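Local atomic coordinates of alpha-galacturonidase (Bacillus subtilis, PDB entry 3FEF), a protein that hydrolyses alpha-1,4-linked galacturonides such as digalacturonate, using NAD(+) and a manganese ion as cofactors. Residues A[14-19]-A[304-309]. Residues are numbered along the deposited sequence; the frame is centred on the assembly and turned at random.
Sequences GSQGWA and EKRQET
T309 OG1 is the polar atom round which the groups gather: R20 NH2 gives it a hydrogen bond, the carbonyl O of K305, one helical turn back, lies 3.1 Å from T309 OG1, and the side-chain amide of Q16 arrives from across the contact, its CD 3.7 Å from the same T309 OG1. Q16 carries most of the meeting, 113 of the 213 Å² buried between the segments. Its chain runs out extended beyond CG (chi2 171°), which brings the amide up to the helix, facing both K305 O and T309 OG1. K305 slides past it in the opposite direction, with K305 CD 4.0 Å from Q16 CB. K305 CE, 3.4 Å from the backbone O of Q16, precedes the bend at chi4 that carries NZ to its salt bridge with D301. R306 crosses Q16 at about a right angle, the guanidinium and amide planes 31° apart.

Residues 14-19 span the end of the glycine-rich turn that follows strand 6-11 of the Rossmann fold and the first residues of helix 18-28, a region that by similarity binds NAD(+), whereas helix 295-314 comes from the C-terminal part of the enzyme. The turn has its own bracing: S15 OG accepts from G17 N at 3.0 Å, an ST turn, and from A19 N at 3.0 Å, the latter nearly straight at 169°. With an alanine at Q16, the amide would be gone, and T309 OG1 and K305 O would probably lose their polar neighbour from the turn, leaving a gap beside the K305 chain. K48 and I52 of helix 43-53 also touch the T309 side chain.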
ATOM      1  N   GLY A  14      23.859  34.189   9.244  1.00 36.06           N
ATOM      2  CA  GLY A  14      24.325  34.980  10.370  1.00 37.58           C
ATOM      3  C   GLY A  14      24.428  34.076  11.586  1.00 38.37           C
ATOM      4  O   GLY A  14      24.802  34.514  12.675  1.00 36.98           O
ATOM      5  N   SER A  15      24.092  32.805  11.382  1.00 40.45           N
ATOM      6  CA  SER A  15      24.058  31.809  12.455  1.00 39.19           C
ATOM      7  C   SER A  15      25.341  31.810  13.265  1.00 41.06           C
ATOM      8  O   SER A  15      26.432  31.986  12.731  1.00 40.96           O
ATOM      9  CB  SER A  15      23.830  30.417  11.877  1.00 40.10           C
ATOM     10  OG  SER A  15      24.381  29.424  12.732  1.00 43.07           O
ATOM     11  N   GLN A  16      25.201  31.620  14.567  1.00 44.15           N
ATOM     12  CA  GLN A  16      26.349  31.536  15.440  1.00 42.21           C
ATOM     13  C   GLN A  16      26.469  30.126  16.009  1.00 42.57           C
ATOM     14  O   GLN A  16      27.238  29.896  16.943  1.00 42.36           O
ATOM     15  CB  GLN A  16      26.255  32.601  16.545  1.00 43.40           C
ATOM     16  CG  GLN A  16      26.604  34.013  16.044  1.00 43.45           C
ATOM     17  CD  GLN A  16      26.320  35.118  17.057  1.00 44.13           C
ATOM     18  OE1 GLN A  16      27.201  35.911  17.381  1.00 42.95           O
ATOM     19  NE2 GLN A  16      25.083  35.181  17.547  1.00 44.12           N
ATOM     20  N   GLY A  17      25.706  29.189  15.435  1.00 41.52           N
ATOM     21  CA  GLY A  17      25.771  27.760  15.811  1.00 36.67           C
ATOM     22  C   GLY A  17      26.203  26.888  14.632  1.00 37.29           C
ATOM     23  O   GLY A  17      27.402  26.651  14.412  1.00 33.22           O
ATOM     24  N   TRP A  18      25.226  26.426  13.853  1.00 33.65           N
ATOM     25  CA  TRP A  18      25.504  25.642  12.641  1.00 34.82           C
ATOM     26  C   TRP A  18      26.478  26.270  11.642  1.00 34.26           C
ATOM     27  O   TRP A  18      27.345  25.578  11.132  1.00 35.24           O
ATOM     28  CB  TRP A  18      24.195  25.244  11.937  1.00 36.28           C
ATOM     29  CG  TRP A  18      23.367  24.344  12.806  1.00 36.86           C
ATOM     30  CD1 TRP A  18      22.241  24.678  13.505  1.00 35.70           C
ATOM     31  CD2 TRP A  18      23.642  22.973  13.108  1.00 36.42           C
ATOM     32  NE1 TRP A  18      21.785  23.581  14.205  1.00 37.63           N
ATOM     33  CE2 TRP A  18      22.630  22.525  13.975  1.00 39.13           C
ATOM     34  CE3 TRP A  18      24.631  22.072  12.700  1.00 39.36           C
ATOM     35  CZ2 TRP A  18      22.583  21.211  14.452  1.00 41.99           C
ATOM     36  CZ3 TRP A  18      24.592  20.775  13.176  1.00 41.13           C
ATOM     37  CH2 TRP A  18      23.575  20.355  14.046  1.00 42.35           C
ATOM     38  N   ALA A  19      26.336  27.555  11.328  1.00 34.41           N
ATOM     39  CA  ALA A  19      27.267  28.176  10.363  1.00 37.69           C
ATOM     40  C   ALA A  19      28.740  28.059  10.796  1.00 34.26           C
ATOM     41  O   ALA A  19      29.607  27.756   9.986  1.00 34.38           O
ATOM     42  CB  ALA A  19      26.893  29.649  10.085  1.00 37.91           C
ATOM     43  N   GLU A 304      26.483  36.146  24.913  1.00 37.78           N
ATOM     44  CA  GLU A 304      27.882  35.761  25.004  1.00 42.94           C
ATOM     45  C   GLU A 304      28.447  35.239  23.668  1.00 43.19           C
ATOM     46  O   GLU A 304      29.646  35.355  23.418  1.00 43.81           O
ATOM     47  CB  GLU A 304      28.133  34.795  26.175  1.00 45.21           C
ATOM     48  CG  GLU A 304      27.677  33.369  25.963  1.00 50.41           C
ATOM     49  CD  GLU A 304      27.480  32.629  27.285  1.00 54.53           C
ATOM     50  OE1 GLU A 304      27.267  31.393  27.261  1.00 56.37           O
ATOM     51  OE2 GLU A 304      27.532  33.291  28.349  1.00 54.89           O
ATOM     52  N   LYS A 305      27.593  34.682  22.804  1.00 42.23           N
ATOM     53  CA  LYS A 305      28.029  34.336  21.446  1.00 40.25           C
ATOM     54  C   LYS A 305      28.293  35.601  20.627  1.00 39.66           C
ATOM     55  O   LYS A 305      29.214  35.651  19.813  1.00 37.04           O
ATOM     56  CB  LYS A 305      27.005  33.444  20.725  1.00 42.46           C
ATOM     57  CG  LYS A 305      27.059  31.961  21.096  1.00 43.15           C
ATOM     58  CD  LYS A 305      26.028  31.164  20.297  1.00 45.33           C
ATOM     59  CE  LYS A 305      26.408  29.680  20.183  1.00 48.20           C
ATOM     60  NZ  LYS A 305      26.551  29.001  21.513  1.00 49.64           N
ATOM     61  N   ARG A 306      27.471  36.623  20.834  1.00 39.69           N
ATOM     62  CA  ARG A 306      27.694  37.904  20.174  1.00 41.81           C
ATOM     63  C   ARG A 306      29.029  38.513  20.560  1.00 41.63           C
ATOM     64  O   ARG A 306      29.721  39.082  19.713  1.00 40.93           O
ATOM     65  CB  ARG A 306      26.553  38.877  20.460  1.00 43.14           C
ATOM     66  CG  ARG A 306      25.573  38.909  19.327  1.00 48.16           C
ATOM     67  CD  ARG A 306      24.160  39.117  19.792  1.00 52.03           C
ATOM     68  NE  ARG A 306      23.237  38.660  18.759  1.00 56.18           N
ATOM     69  CZ  ARG A 306      21.936  38.916  18.756  1.00 57.45           C
ATOM     70  NH1 ARG A 306      21.401  39.636  19.736  1.00 57.75           N
ATOM     71  NH2 ARG A 306      21.176  38.457  17.770  1.00 56.59           N
ATOM     72  N   GLN A 307      29.393  38.369  21.830  1.00 40.92           N
ATOM     73  CA  GLN A 307      30.657  38.901  22.325  1.00 43.69           C
ATOM     74  C   GLN A 307      31.821  38.143  21.735  1.00 41.69           C
ATOM     75  O   GLN A 307      32.788  38.742  21.278  1.00 42.56           O
ATOM     76  CB  GLN A 307      30.720  38.828  23.852  1.00 45.22           C
ATOM     77  CG  GLN A 307      29.692  39.701  24.525  1.00 50.07           C
ATOM     78  CD  GLN A 307      29.668  39.512  26.031  1.00 52.73           C
ATOM     79  OE1 GLN A 307      30.695  39.650  26.703  1.00 53.07           O
ATOM     80  NE2 GLN A 307      28.493  39.194  26.569  1.00 53.02           N
ATOM     81  N   GLU A 308      31.724  36.817  21.750  1.00 42.61           N
ATOM     82  CA  GLU A 308      32.747  35.985  21.138  1.00 42.95           C
ATOM     83  C   GLU A 308      32.948  36.365  19.671  1.00 41.97           C
ATOM     84  O   GLU A 308      34.083  36.522  19.203  1.00 41.05           O
ATOM     85  CB  GLU A 308      32.415  34.497  21.261  1.00 45.30           C
ATOM     86  CG  GLU A 308      33.665  33.626  21.168  1.00 51.66           C
ATOM     87  CD  GLU A 308      33.450  32.312  20.426  1.00 56.58           C
ATOM     88  OE1 GLU A 308      32.279  31.904  20.218  1.00 57.45           O
ATOM     89  OE2 GLU A 308      34.471  31.682  20.046  1.00 58.37           O
ATOM     90  N   THR A 309      31.846  36.521  18.949  1.00 39.60           N
ATOM     91  CA  THR A 309      31.922  36.963  17.557  1.00 40.84           C
ATOM     92  C   THR A 309      32.686  38.294  17.402  1.00 41.06           C
ATOM     93  O   THR A 309      33.519  38.444  16.503  1.00 39.75           O
ATOM     94  CB  THR A 309      30.533  37.135  16.943  1.00 40.39           C
ATOM     95  OG1 THR A 309      29.894  35.851  16.819  1.00 39.29           O
ATOM     96  CG2 THR A 309      30.645  37.825  15.573  1.00 38.20           C
TER